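Methyltransferase (Streptococcus pyogenes, PDB 2ESR) probably transfers methyl groups, most likely from S-adenosylmethionine as in other Rossmann-fold methyltransferases, to a substrate not yet established. Local coordinates at residues 55-60 against 81-86; 60-65 against 87-92; 102-107 against 130-135. One frame throughout, in Å; residues are numbered along the deposited sequence.

In the fold
Contacts 1 and 3 lie in one Rossmann-like mixed sheet of strand order 3-2-1-4-5-8-7-6; contact 2 joins the loops beyond the strands of contact 1. Contact 1 pairs strand 56-60 with the outermost strand 83-86; contact 3 pairs strands 101-106 and 132-139, and strand 34-38 lies between the two pairs. The centres of contacts 1 and 3 are about 15 Å apart, those of contacts 2 and 3 about 18 Å. Contacts 1 and 2 share Val60, and Glu61 N lies 3.1 Å from Leu86 O, a probable hydrogen bond. Leu59 and Glu61 touch the glycine-rich GxGxxA segment (Gly41, Gly43, Ala46), which in related methyltransferases binds S-adenosylmethionine and probably does so here. Contacts 1 and 2 also meet the second subunit.

Contact 1 of 3, residues 55-60 against 81-86; sequences SAAVLV and NRFTLL
The Phe83 ring takes Leu59 CD1 at its edge, in the ring plane, 3.9 Å from CD2, while Ala57 CB comes at the same CD2 obliquely. The other flat group, the Arg82 guanidinium, has Ser55 O over one face, 2.8 Å from NH2; the angle is too poor for a hydrogen bond. A bend at chi3 (73°) folds the arginine chain back over that carbonyl. Strands 56-60 and 83-86, parallel in a beta-alpha-beta unit, are joined by four backbone hydrogen bonds, the first of them to Arg82 O just before the second strand: Ala57 N to Arg82 O, Thr84 N to Ala57 O, Leu59 N to Thr84 O and Leu86 N to Leu59 O, the last two with N-H...O angles of 168°. On the face bearing Ala57, Leu59 and Phe83, Leu85 CD1 reaches 3.8 Å from Leu59 CB, and helices 64-75 and 44-51 cover these side chains. On the other face Val58 CG1 meets Leu86 CD1 at 4.0 Å, and a water bridges Thr84 OG1 (2.8 Å) to Ala57 O, to which it donates. Leu86 also packs on Leu97 of the second subunit, whose Thr98 OG1 is hydrogen-bonded to Leu85 O. Ala57 O thus accepts from both Thr84 N and the water, and the guanidinium over Ser55 O would probably polarise that carbonyl without a directed bond.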
ATOM      1  N   SER A  55      12.303   1.006   1.528  1.00 21.85           N
ATOM      2  CA  SER A  55      11.589   2.022   0.763  1.00 21.93           C
ATOM      3  C   SER A  55      10.148   2.294   1.161  1.00 22.16           C
ATOM      4  O   SER A  55       9.737   3.451   1.280  1.00 22.49           O
ATOM      5  CB  SER A  55      11.628   1.654  -0.715  1.00 22.20           C
ATOM      6  OG  SER A  55      12.954   1.396  -1.122  1.00 24.66           O
ATOM      7  N   ALA A  56       9.379   1.234   1.358  1.00 21.36           N
ATOM      8  CA  ALA A  56       7.978   1.391   1.707  1.00 22.70           C
ATOM      9  C   ALA A  56       7.532   0.221   2.550  1.00 21.51           C
ATOM     10  O   ALA A  56       8.237  -0.781   2.652  1.00 20.76           O
ATOM     11  CB  ALA A  56       7.139   1.469   0.446  1.00 22.46           C
ATOM     12  N   ALA A  57       6.353   0.344   3.146  1.00 21.80           N
ATOM     13  CA  ALA A  57       5.839  -0.727   3.983  1.00 21.02           C
ATOM     14  C   ALA A  57       4.334  -0.845   3.898  1.00 21.46           C
ATOM     15  O   ALA A  57       3.623   0.154   3.791  1.00 23.55           O
ATOM     16  CB  ALA A  57       6.235  -0.492   5.423  1.00 20.08           C
ATOM     17  N   VAL A  58       3.856  -2.078   3.926  1.00 18.44           N
ATOM     18  CA  VAL A  58       2.426  -2.329   3.932  1.00 19.39           C
ATOM     19  C   VAL A  58       2.213  -2.916   5.314  1.00 19.53           C
ATOM     20  O   VAL A  58       2.891  -3.872   5.692  1.00 19.77           O
ATOM     21  CB  VAL A  58       1.987  -3.364   2.874  1.00 18.42           C
ATOM     22  CG1 VAL A  58       0.518  -3.747   3.108  1.00 18.87           C
ATOM     23  CG2 VAL A  58       2.156  -2.793   1.480  1.00 22.41           C
ATOM     24  N   LEU A  59       1.308  -2.323   6.080  1.00 17.90           N
ATOM     25  CA  LEU A  59       1.013  -2.816   7.418  1.00 20.37           C
ATOM     26  C   LEU A  59      -0.423  -3.317   7.456  1.00 20.21           C
ATOM     27  O   LEU A  59      -1.321  -2.675   6.914  1.00 19.94           O
ATOM     28  CB  LEU A  59       1.189  -1.704   8.460  1.00 22.01           C
ATOM     29  CG  LEU A  59       2.598  -1.168   8.734  1.00 24.52           C
ATOM     30  CD1 LEU A  59       3.090  -0.345   7.547  1.00 27.68           C
ATOM     31  CD2 LEU A  59       2.570  -0.318   9.991  1.00 26.99           C
ATOM     32  N   VAL A  60      -0.638  -4.470   8.081  1.00 18.60           N
ATOM     33  CA  VAL A  60      -1.980  -5.019   8.198  1.00 20.25           C
ATOM     34  C   VAL A  60      -2.269  -5.210   9.676  1.00 21.29           C
ATOM     35  O   VAL A  60      -1.533  -5.900  10.371  1.00 20.33           O
ATOM     36  CB  VAL A  60      -2.122  -6.387   7.499  1.00 20.31           C
ATOM     37  CG1 VAL A  60      -3.581  -6.848   7.564  1.00 20.43           C
ATOM     38  CG2 VAL A  60      -1.658  -6.294   6.055  1.00 21.22           C
ATOM     39  N   ASN A  81       3.982   9.008   3.498  1.00 36.38           N
ATOM     40  CA  ASN A  81       3.646   8.560   2.152  1.00 35.28           C
ATOM     41  C   ASN A  81       4.275   7.219   1.791  1.00 34.69           C
ATOM     42  O   ASN A  81       3.953   6.637   0.759  1.00 34.22           O
ATOM     43  CB  ASN A  81       4.064   9.620   1.128  1.00 36.09           C
ATOM     44  CG  ASN A  81       3.290  10.916   1.283  1.00 38.00           C
ATOM     45  OD1 ASN A  81       3.634  11.934   0.679  1.00 41.53           O
ATOM     46  ND2 ASN A  81       2.234  10.884   2.088  1.00 37.44           N
ATOM     47  N   ARG A  82       5.159   6.726   2.651  1.00 34.29           N
ATOM     48  CA  ARG A  82       5.841   5.459   2.407  1.00 34.73           C
ATOM     49  C   ARG A  82       5.112   4.279   3.047  1.00 33.08           C
ATOM     50  O   ARG A  82       5.541   3.132   2.913  1.00 32.71           O
ATOM     51  CB  ARG A  82       7.268   5.524   2.958  1.00 39.03           C
ATOM     52  CG  ARG A  82       7.996   6.836   2.663  1.00 42.43           C
ATOM     53  CD  ARG A  82       9.345   6.894   3.370  1.00 46.23           C
ATOM     54  NE  ARG A  82      10.327   6.010   2.751  1.00 48.65           N
ATOM     55  CZ  ARG A  82      10.937   6.262   1.596  1.00 49.87           C
ATOM     56  NH1 ARG A  82      10.674   7.379   0.929  1.00 50.77           N
ATOM     57  NH2 ARG A  82      11.801   5.387   1.101  1.00 49.47           N
ATOM     58  N   PHE A  83       4.007   4.554   3.731  1.00 29.42           N
ATOM     59  CA  PHE A  83       3.260   3.494   4.398  1.00 27.61           C
ATOM     60  C   PHE A  83       1.831   3.314   3.918  1.00 27.34           C
ATOM     61  O   PHE A  83       1.127   4.280   3.625  1.00 26.73           O
ATOM     62  CB  PHE A  83       3.240   3.737   5.907  1.00 24.77           C
ATOM     63  CG  PHE A  83       4.597   3.924   6.506  1.00 25.87           C
ATOM     64  CD1 PHE A  83       5.215   5.169   6.490  1.00 25.46           C
ATOM     65  CD2 PHE A  83       5.274   2.846   7.065  1.00 25.96           C
ATOM     66  CE1 PHE A  83       6.491   5.342   7.023  1.00 26.68           C
ATOM     67  CE2 PHE A  83       6.550   3.006   7.599  1.00 23.15           C
ATOM     68  CZ  PHE A  83       7.160   4.256   7.579  1.00 23.89           C
ATOM     69  N   THR A  84       1.414   2.056   3.844  1.00 26.56           N
ATOM     70  CA  THR A  84       0.065   1.704   3.440  1.00 28.08           C
ATOM     71  C   THR A  84      -0.488   0.815   4.554  1.00 27.20           C
ATOM     72  O   THR A  84       0.040  -0.268   4.798  1.00 24.87           O
ATOM     73  CB  THR A  84       0.061   0.920   2.117  1.00 30.29           C
ATOM     74  OG1 THR A  84       0.674   1.711   1.089  1.00 33.29           O
ATOM     75  CG2 THR A  84      -1.366   0.576   1.708  1.00 31.42           C
ATOM     76  N   LEU A  85      -1.526   1.289   5.240  1.00 26.34           N
ATOM     77  CA  LEU A  85      -2.138   0.525   6.320  1.00 25.84           C
ATOM     78  C   LEU A  85      -3.453  -0.088   5.861  1.00 25.53           C
ATOM     79  O   LEU A  85      -4.329   0.603   5.339  1.00 27.05           O
ATOM     80  CB  LEU A  85      -2.397   1.407   7.550  1.00 27.57           C
ATOM     81  CG  LEU A  85      -3.156   0.715   8.694  1.00 29.59           C
ATOM     82  CD1 LEU A  85      -2.289  -0.386   9.291  1.00 31.80           C
ATOM     83  CD2 LEU A  85      -3.532   1.719   9.774  1.00 29.66           C
ATOM     84  N   LEU A  86      -3.579  -1.393   6.053  1.00 22.90           N
ATOM     85  CA  LEU A  86      -4.786  -2.107   5.674  1.00 22.32           C
ATOM     86  C   LEU A  86      -5.457  -2.620   6.935  1.00 22.79           C
ATOM     87  O   LEU A  86      -4.820  -3.267   7.770  1.00 21.07           O
ATOM     88  CB  LEU A  86      -4.449  -3.286   4.760  1.00 23.95           C
ATOM     89  CG  LEU A  86      -3.840  -2.949   3.395  1.00 27.40           C
ATOM     90  CD1 LEU A  86      -3.464  -4.231   2.675  1.00 23.67           C
ATOM     91  CD2 LEU A  86      -4.836  -2.148   2.574  1.00 28.64           C
TER
HETATM   92  O   HOH W   1       3.375   1.025   0.750  1.00 34.46           O

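Contact 2 of 3, residues 60-65 against 87-92; sequences VEKNRK and KMEAER
Val60 CG1 and the methylenes of Lys62 lie against the backbone around Met88 (selenomethionine), where the loops leaving two adjacent parallel strands of the Rossmann-like sheet run on into helices 64-75 and 90-96. Val60 CG1 sits 3.2 Å from Met88 O and touches Met88 CG obliquely. Lys62, bent at chi2 (-56°), lays CG over the Met88 carbonyl, 3.3 Å from its C, and brings CE close to the Met88 CA. The same CG has the Glu89 carboxylate beside it, OE2 at 3.4 Å; the lysine's charged NZ stays farther off, 5.4 Å from Glu89 OE1. Beyond, Lys62 and Arg92 cross at about a right angle, NZ at the guanidinium edge in its plane; these like charges are close, 3.6 Å from Lys62 NZ to Arg92 NH1, and the placing of the two ends is doubtful. Met88 CB and Glu89 N lie over one face of that guanidinium. On the helix 64-75 side, the ends of Arg64 and Lys87 approach each other, two cationic donors whose modelled placement is likewise doubtful. The backbones meet through Lys87 CA, whose hydrogen points almost straight at Glu61 O (170°).

Second-shell groups fix the first loop: Glu61 OE1 accepts from Gly41 N, in the glycine-rich loop, and Asn63 caps helix 64-75, its OD1 taking Ala66 N and, weakly, Lys65 N. Lys87 and Met88 also pack against Thr98 and Cys96 of the second subunit. The other Glu61 oxygen, OE2, uses its anti lone pair to accept from Asn63 N at 3.1 Å.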
ATOM      1  N   VAL A  60      -0.638  -4.470   8.081  1.00 18.60           N
ATOM      2  CA  VAL A  60      -1.980  -5.019   8.198  1.00 20.25           C
ATOM      3  C   VAL A  60      -2.269  -5.210   9.676  1.00 21.29           C
ATOM      4  O   VAL A  60      -1.533  -5.900  10.371  1.00 20.33           O
ATOM      5  CB  VAL A  60      -2.122  -6.387   7.499  1.00 20.31           C
ATOM      6  CG1 VAL A  60      -3.581  -6.848   7.564  1.00 20.43           C
ATOM      7  CG2 VAL A  60      -1.658  -6.294   6.055  1.00 21.22           C
ATOM      8  N   GLU A  61      -3.336  -4.581  10.153  1.00 22.87           N
ATOM      9  CA  GLU A  61      -3.718  -4.678  11.555  1.00 26.09           C
ATOM     10  C   GLU A  61      -5.223  -4.509  11.639  1.00 28.99           C
ATOM     11  O   GLU A  61      -5.763  -3.506  11.178  1.00 31.04           O
ATOM     12  CB  GLU A  61      -3.009  -3.589  12.370  1.00 26.27           C
ATOM     13  CG  GLU A  61      -3.418  -3.536  13.838  1.00 28.16           C
ATOM     14  CD  GLU A  61      -3.221  -4.864  14.544  1.00 31.29           C
ATOM     15  OE1 GLU A  61      -2.075  -5.366  14.564  1.00 31.78           O
ATOM     16  OE2 GLU A  61      -4.214  -5.406  15.078  1.00 31.32           O
ATOM     17  N   LYS A  62      -5.893  -5.498  12.227  1.00 30.59           N
ATOM     18  CA  LYS A  62      -7.348  -5.482  12.355  1.00 34.58           C
ATOM     19  C   LYS A  62      -7.918  -4.700  13.539  1.00 35.47           C
ATOM     20  O   LYS A  62      -9.041  -4.198  13.466  1.00 36.15           O
ATOM     21  CB  LYS A  62      -7.876  -6.918  12.407  1.00 36.23           C
ATOM     22  CG  LYS A  62      -8.743  -7.304  11.219  1.00 41.77           C
ATOM     23  CD  LYS A  62      -9.914  -6.341  11.051  1.00 44.08           C
ATOM     24  CE  LYS A  62     -10.771  -6.709   9.854  1.00 44.22           C
ATOM     25  NZ  LYS A  62     -11.811  -5.681   9.594  1.00 46.52           N
ATOM     26  N   ASN A  63      -7.158  -4.601  14.625  1.00 36.55           N
ATOM     27  CA  ASN A  63      -7.616  -3.886  15.819  1.00 37.08           C
ATOM     28  C   ASN A  63      -7.703  -2.376  15.587  1.00 37.51           C
ATOM     29  O   ASN A  63      -6.772  -1.758  15.068  1.00 36.91           O
ATOM     30  CB  ASN A  63      -6.686  -4.183  16.998  1.00 37.38           C
ATOM     31  CG  ASN A  63      -7.103  -3.470  18.270  1.00 38.95           C
ATOM     32  OD1 ASN A  63      -7.005  -2.247  18.372  1.00 39.61           O
ATOM     33  ND2 ASN A  63      -7.574  -4.233  19.249  1.00 39.20           N
ATOM     34  N   ARG A  64      -8.827  -1.789  15.986  1.00 37.71           N
ATOM     35  CA  ARG A  64      -9.058  -0.360  15.807  1.00 38.15           C
ATOM     36  C   ARG A  64      -8.115   0.537  16.603  1.00 36.27           C
ATOM     37  O   ARG A  64      -7.665   1.564  16.103  1.00 35.65           O
ATOM     38  CB  ARG A  64     -10.508  -0.017  16.160  1.00 40.88           C
ATOM     39  CG  ARG A  64     -11.535  -0.770  15.329  1.00 46.54           C
ATOM     40  CD  ARG A  64     -12.924  -0.175  15.495  1.00 49.40           C
ATOM     41  NE  ARG A  64     -12.973   1.220  15.061  1.00 53.23           N
ATOM     42  CZ  ARG A  64     -12.736   1.628  13.817  1.00 55.09           C
ATOM     43  NH1 ARG A  64     -12.431   0.748  12.872  1.00 55.59           N
ATOM     44  NH2 ARG A  64     -12.802   2.919  13.517  1.00 56.01           N
ATOM     45  N   LYS A  65      -7.826   0.158  17.841  1.00 35.59           N
ATOM     46  CA  LYS A  65      -6.933   0.952  18.678  1.00 35.46           C
ATOM     47  C   LYS A  65      -5.502   0.918  18.146  1.00 34.30           C
ATOM     48  O   LYS A  65      -4.793   1.930  18.162  1.00 32.81           O
ATOM     49  CB  LYS A  65      -6.987   0.447  20.125  1.00 37.14           C
ATOM     50  CG  LYS A  65      -8.241   0.897  20.873  1.00 41.10           C
ATOM     51  CD  LYS A  65      -8.372   0.236  22.237  1.00 43.20           C
ATOM     52  CE  LYS A  65      -9.087  -1.109  22.148  1.00 44.98           C
ATOM     53  NZ  LYS A  65      -8.404  -2.078  21.247  1.00 46.84           N
ATOM     54  N   LYS A  87      -6.742  -2.314   7.074  1.00 21.51           N
ATOM     55  CA  LYS A  87      -7.518  -2.758   8.221  1.00 24.85           C
ATOM     56  C   LYS A  87      -8.262  -4.005   7.770  1.00 27.05           C
ATOM     57  O   LYS A  87      -9.381  -3.928   7.260  1.00 27.26           O
ATOM     58  CB  LYS A  87      -8.504  -1.670   8.651  1.00 27.62           C
ATOM     59  CG  LYS A  87      -9.264  -1.996   9.927  1.00 33.67           C
ATOM     60  CD  LYS A  87      -9.797  -0.735  10.606  1.00 39.01           C
ATOM     61  CE  LYS A  87     -10.706   0.071   9.689  1.00 43.24           C
ATOM     62  NZ  LYS A  87     -11.161   1.338  10.341  1.00 44.83           N
HETATM   63  N   MSE A  88      -7.625  -5.157   7.939  1.00 25.94           N
HETATM   64  CA  MSE A  88      -8.238  -6.409   7.524  1.00 29.62           C
HETATM   65  C   MSE A  88      -7.524  -7.609   8.134  1.00 30.35           C
HETATM   66  O   MSE A  88      -6.472  -7.467   8.763  1.00 29.92           O
HETATM   67  CB  MSE A  88      -8.243  -6.503   5.987  1.00 31.10           C
HETATM   68  CG  MSE A  88      -6.869  -6.512   5.328  1.00 33.11           C
HETATM   69 SE   MSE A  88      -6.912  -6.126   3.406  1.00 34.25          SE
HETATM   70  CE  MSE A  88      -7.920  -7.671   2.816  1.00 33.54           C
ATOM     71  N   GLU A  89      -8.114  -8.787   7.968  1.00 30.76           N
ATOM     72  CA  GLU A  89      -7.530 -10.018   8.486  1.00 32.83           C
ATOM     73  C   GLU A  89      -6.291 -10.343   7.659  1.00 31.25           C
ATOM     74  O   GLU A  89      -6.281 -10.147   6.446  1.00 30.68           O
ATOM     75  CB  GLU A  89      -8.528 -11.175   8.369  1.00 36.61           C
ATOM     76  CG  GLU A  89      -9.871 -10.943   9.054  1.00 42.94           C
ATOM     77  CD  GLU A  89      -9.755 -10.795  10.557  1.00 46.37           C
ATOM     78  OE1 GLU A  89     -10.809 -10.738  11.227  1.00 48.90           O
ATOM     79  OE2 GLU A  89      -8.619 -10.731  11.069  1.00 49.32           O
ATOM     80  N   ALA A  90      -5.249 -10.843   8.313  1.00 32.63           N
ATOM     81  CA  ALA A  90      -4.010 -11.185   7.619  1.00 32.04           C
ATOM     82  C   ALA A  90      -4.266 -12.134   6.451  1.00 32.21           C
ATOM     83  O   ALA A  90      -3.691 -11.975   5.375  1.00 30.13           O
ATOM     84  CB  ALA A  90      -3.025 -11.812   8.593  1.00 33.28           C
ATOM     85  N   GLU A  91      -5.132 -13.117   6.675  1.00 34.12           N
ATOM     86  CA  GLU A  91      -5.479 -14.097   5.652  1.00 35.58           C
ATOM     87  C   GLU A  91      -6.093 -13.429   4.428  1.00 35.21           C
ATOM     88  O   GLU A  91      -5.734 -13.743   3.288  1.00 33.88           O
ATOM     89  CB  GLU A  91      -6.450 -15.123   6.239  1.00 39.48           C
ATOM     90  CG  GLU A  91      -5.790 -16.098   7.205  1.00 45.49           C
ATOM     91  CD  GLU A  91      -6.770 -16.736   8.175  1.00 48.82           C
ATOM     92  OE1 GLU A  91      -7.853 -17.178   7.737  1.00 50.34           O
ATOM     93  OE2 GLU A  91      -6.446 -16.803   9.381  1.00 50.67           O
ATOM     94  N   ARG A  92      -7.023 -12.509   4.664  1.00 33.18           N
ATOM     95  CA  ARG A  92      -7.675 -11.788   3.578  1.00 32.03           C
ATOM     96  C   ARG A  92      -6.639 -10.925   2.870  1.00 30.29           C
ATOM     97  O   ARG A  92      -6.593 -10.870   1.640  1.00 28.99           O
ATOM     98  CB  ARG A  92      -8.783 -10.887   4.130  1.00 34.67           C
ATOM     99  CG  ARG A  92      -9.969 -11.614   4.733  1.00 38.46           C
ATOM    100  CD  ARG A  92     -10.605 -10.771   5.834  1.00 39.82           C
ATOM    101  NE  ARG A  92     -10.807  -9.376   5.441  1.00 39.46           N
ATOM    102  CZ  ARG A  92     -11.085  -8.394   6.290  1.00 33.49           C
ATOM    103  NH1 ARG A  92     -11.193  -8.644   7.582  1.00 37.81           N
ATOM    104  NH2 ARG A  92     -11.267  -7.161   5.845  1.00 41.57           N
TER

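Contact 3 of 3, residues 102-107 against 130-135; sequences DLVFLD and EQVMVV
Phe105 and Val135 lie side by side, pointing the same way, from neighbouring parallel strands at the middle of the Rossmann-like sheet: 101-106 and 132-139. The isopropyl group of Val135 is the bump here. Its CB comes obliquely to the Phe105 ring, 3.7 Å from CD1, and its CG2 branch turns back to Leu103 CD1 at 3.8 Å. It therefore fills the hollow between Leu103 and Phe105, two residues apart on one strand. With CG opposite the backbone N (chi1 177°) and CD1 turned by chi2 (57°), Leu103 reaches both Val135 CG2 and Met133 CB. Helix 19-26 covers this face, with Ile26 resting on Leu103, Met133 (selenomethionine) and Val135, and Phe23 on Phe105.

Turned the other way, Val134 fits between Val104 and Leu106: its CG1 touches Leu106 CD1 at 3.7 Å, whereas CG2 faces Val104 CB more loosely. Val104 CG2 in turn meets Val132 CG2 at 4.2 Å, and Ile119 of helix 111-124 packs on both Leu106 and Val134. The backbones are held by Val104 N to Met133 O, Val135 N to Val104 O and Leu106 N to Val135 O, all close to straight. Just before Leu103 comes Asp102, whose OD1 accepts from Arg34 N. Met133 N donates to Asp102 O at 3.1 Å, approaching from 36° out of the carbonyl plane. A water donates to that same Asp102 O and to Gln131 O, 2.8 Å from each.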
ATOM      1  N   ASP A 102      10.453  -7.897   0.432  1.00 19.34           N
ATOM      2  CA  ASP A 102      11.829  -8.201   0.810  1.00 19.20           C
ATOM      3  C   ASP A 102      12.021  -8.464   2.296  1.00 18.38           C
ATOM      4  O   ASP A 102      12.957  -9.164   2.699  1.00 18.56           O
ATOM      5  CB  ASP A 102      12.729  -7.049   0.372  1.00 21.11           C
ATOM      6  CG  ASP A 102      12.528  -6.682  -1.086  1.00 24.69           C
ATOM      7  OD1 ASP A 102      11.833  -5.680  -1.370  1.00 27.64           O
ATOM      8  OD2 ASP A 102      13.050  -7.407  -1.949  1.00 27.84           O
ATOM      9  N   LEU A 103      11.134  -7.905   3.109  1.00 16.45           N
ATOM     10  CA  LEU A 103      11.221  -8.068   4.551  1.00 16.84           C
ATOM     11  C   LEU A 103       9.806  -8.199   5.104  1.00 16.74           C
ATOM     12  O   LEU A 103       8.953  -7.351   4.866  1.00 18.47           O
ATOM     13  CB  LEU A 103      11.924  -6.849   5.164  1.00 16.82           C
ATOM     14  CG  LEU A 103      12.069  -6.741   6.690  1.00 17.89           C
ATOM     15  CD1 LEU A 103      12.801  -7.969   7.251  1.00 18.12           C
ATOM     16  CD2 LEU A 103      12.845  -5.463   7.024  1.00 17.97           C
ATOM     17  N   VAL A 104       9.561  -9.276   5.835  1.00 14.68           N
ATOM     18  CA  VAL A 104       8.247  -9.518   6.395  1.00 15.78           C
ATOM     19  C   VAL A 104       8.359  -9.670   7.905  1.00 15.61           C
ATOM     20  O   VAL A 104       9.211 -10.403   8.393  1.00 18.14           O
ATOM     21  CB  VAL A 104       7.637 -10.814   5.796  1.00 16.76           C
ATOM     22  CG1 VAL A 104       6.261 -11.076   6.390  1.00 17.28           C
ATOM     23  CG2 VAL A 104       7.542 -10.686   4.276  1.00 17.10           C
ATOM     24  N   PHE A 105       7.514  -8.956   8.635  1.00 15.06           N
ATOM     25  CA  PHE A 105       7.502  -9.052  10.087  1.00 16.02           C
ATOM     26  C   PHE A 105       6.241  -9.785  10.510  1.00 16.98           C
ATOM     27  O   PHE A 105       5.141  -9.432  10.076  1.00 18.77           O
ATOM     28  CB  PHE A 105       7.532  -7.662  10.725  1.00 14.71           C
ATOM     29  CG  PHE A 105       8.860  -6.967  10.596  1.00 15.73           C
ATOM     30  CD1 PHE A 105       9.977  -7.462  11.248  1.00 14.94           C
ATOM     31  CD2 PHE A 105       8.995  -5.838   9.796  1.00 18.07           C
ATOM     32  CE1 PHE A 105      11.225  -6.842  11.102  1.00 16.55           C
ATOM     33  CE2 PHE A 105      10.235  -5.208   9.643  1.00 17.60           C
ATOM     34  CZ  PHE A 105      11.353  -5.713  10.297  1.00 17.95           C
ATOM     35  N   LEU A 106       6.404 -10.802  11.357  1.00 14.95           N
ATOM     36  CA  LEU A 106       5.272 -11.595  11.832  1.00 17.72           C
ATOM     37  C   LEU A 106       5.313 -11.762  13.345  1.00 19.26           C
ATOM     38  O   LEU A 106       6.265 -12.317  13.892  1.00 20.60           O
ATOM     39  CB  LEU A 106       5.279 -12.996  11.207  1.00 18.69           C
ATOM     40  CG  LEU A 106       5.281 -13.179   9.691  1.00 19.43           C
ATOM     41  CD1 LEU A 106       5.229 -14.678   9.385  1.00 19.75           C
ATOM     42  CD2 LEU A 106       4.083 -12.470   9.056  1.00 22.03           C
ATOM     43  N   ASP A 107       4.276 -11.272  14.011  1.00 20.15           N
ATOM     44  CA  ASP A 107       4.148 -11.399  15.467  1.00 20.94           C
ATOM     45  C   ASP A 107       2.647 -11.539  15.683  1.00 20.89           C
ATOM     46  O   ASP A 107       1.973 -10.598  16.103  1.00 21.81           O
ATOM     47  CB  ASP A 107       4.675 -10.152  16.183  1.00 22.24           C
ATOM     48  CG  ASP A 107       4.646 -10.303  17.699  1.00 26.79           C
ATOM     49  OD1 ASP A 107       5.248  -9.466  18.406  1.00 28.42           O
ATOM     50  OD2 ASP A 107       4.008 -11.264  18.180  1.00 23.67           O
ATOM     51  N   GLU A 130      13.210 -13.367  -3.625  1.00 23.59           N
ATOM     52  CA  GLU A 130      14.213 -14.422  -3.539  1.00 25.25           C
ATOM     53  C   GLU A 130      15.026 -14.265  -2.256  1.00 22.93           C
ATOM     54  O   GLU A 130      15.270 -15.234  -1.530  1.00 22.67           O
ATOM     55  CB  GLU A 130      15.156 -14.337  -4.744  1.00 28.86           C
ATOM     56  CG  GLU A 130      14.513 -14.677  -6.074  1.00 36.67           C
ATOM     57  CD  GLU A 130      14.296 -16.169  -6.249  1.00 41.84           C
ATOM     58  OE1 GLU A 130      13.574 -16.770  -5.424  1.00 44.81           O
ATOM     59  OE2 GLU A 130      14.852 -16.741  -7.213  1.00 44.94           O
ATOM     60  N   GLN A 131      15.428 -13.029  -1.982  1.00 21.39           N
ATOM     61  CA  GLN A 131      16.257 -12.712  -0.817  1.00 19.65           C
ATOM     62  C   GLN A 131      15.471 -12.243   0.395  1.00 19.03           C
ATOM     63  O   GLN A 131      15.983 -11.506   1.238  1.00 19.98           O
ATOM     64  CB  GLN A 131      17.272 -11.638  -1.203  1.00 20.55           C
ATOM     65  CG  GLN A 131      18.243 -12.088  -2.274  1.00 22.54           C
ATOM     66  CD  GLN A 131      19.049 -13.286  -1.834  1.00 23.31           C
ATOM     67  OE1 GLN A 131      19.645 -13.279  -0.756  1.00 21.84           O
ATOM     68  NE2 GLN A 131      19.075 -14.328  -2.661  1.00 24.30           N
ATOM     69  N   VAL A 132      14.226 -12.689   0.496  1.00 18.52           N
ATOM     70  CA  VAL A 132      13.377 -12.286   1.608  1.00 17.12           C
ATOM     71  C   VAL A 132      13.881 -12.713   2.985  1.00 16.34           C
ATOM     72  O   VAL A 132      14.563 -13.731   3.138  1.00 16.31           O
ATOM     73  CB  VAL A 132      11.946 -12.869   1.441  1.00 14.30           C
ATOM     74  CG1 VAL A 132      11.975 -14.365   1.657  1.00 15.48           C
ATOM     75  CG2 VAL A 132      10.975 -12.213   2.411  1.00 15.05           C
HETATM   76  N   MSE A 133      13.546 -11.906   3.982  1.00 17.42           N
HETATM   77  CA  MSE A 133      13.837 -12.221   5.364  1.00 16.88           C
HETATM   78  C   MSE A 133      12.468 -12.148   6.046  1.00 16.76           C
HETATM   79  O   MSE A 133      11.798 -11.106   5.996  1.00 17.52           O
HETATM   80  CB  MSE A 133      14.792 -11.202   5.991  1.00 18.20           C
HETATM   81  CG  MSE A 133      16.237 -11.423   5.601  1.00 20.88           C
HETATM   82 SE   MSE A 133      17.351 -10.185   6.556  1.00 28.20          SE
HETATM   83  CE  MSE A 133      16.893  -8.596   5.605  1.00 26.11           C
ATOM     84  N   VAL A 134      12.025 -13.265   6.618  1.00 16.65           N
ATOM     85  CA  VAL A 134      10.758 -13.304   7.347  1.00 17.07           C
ATOM     86  C   VAL A 134      11.156 -13.346   8.820  1.00 17.71           C
ATOM     87  O   VAL A 134      11.673 -14.356   9.329  1.00 17.31           O
ATOM     88  CB  VAL A 134       9.910 -14.543   6.981  1.00 16.40           C
ATOM     89  CG1 VAL A 134       8.607 -14.533   7.782  1.00 21.10           C
ATOM     90  CG2 VAL A 134       9.578 -14.517   5.495  1.00 18.35           C
ATOM     91  N   VAL A 135      10.933 -12.222   9.488  1.00 16.86           N
ATOM     92  CA  VAL A 135      11.296 -12.041  10.884  1.00 17.77           C
ATOM     93  C   VAL A 135      10.128 -12.272  11.817  1.00 17.76           C
ATOM     94  O   VAL A 135       9.118 -11.566  11.763  1.00 18.46           O
ATOM     95  CB  VAL A 135      11.844 -10.613  11.110  1.00 16.95           C
ATOM     96  CG1 VAL A 135      12.265 -10.437  12.547  1.00 18.28           C
ATOM     97  CG2 VAL A 135      13.019 -10.361  10.174  1.00 18.85           C
TER
HETATM   98  O   HOH W   2      15.546  -8.839   1.753  1.00 31.39           O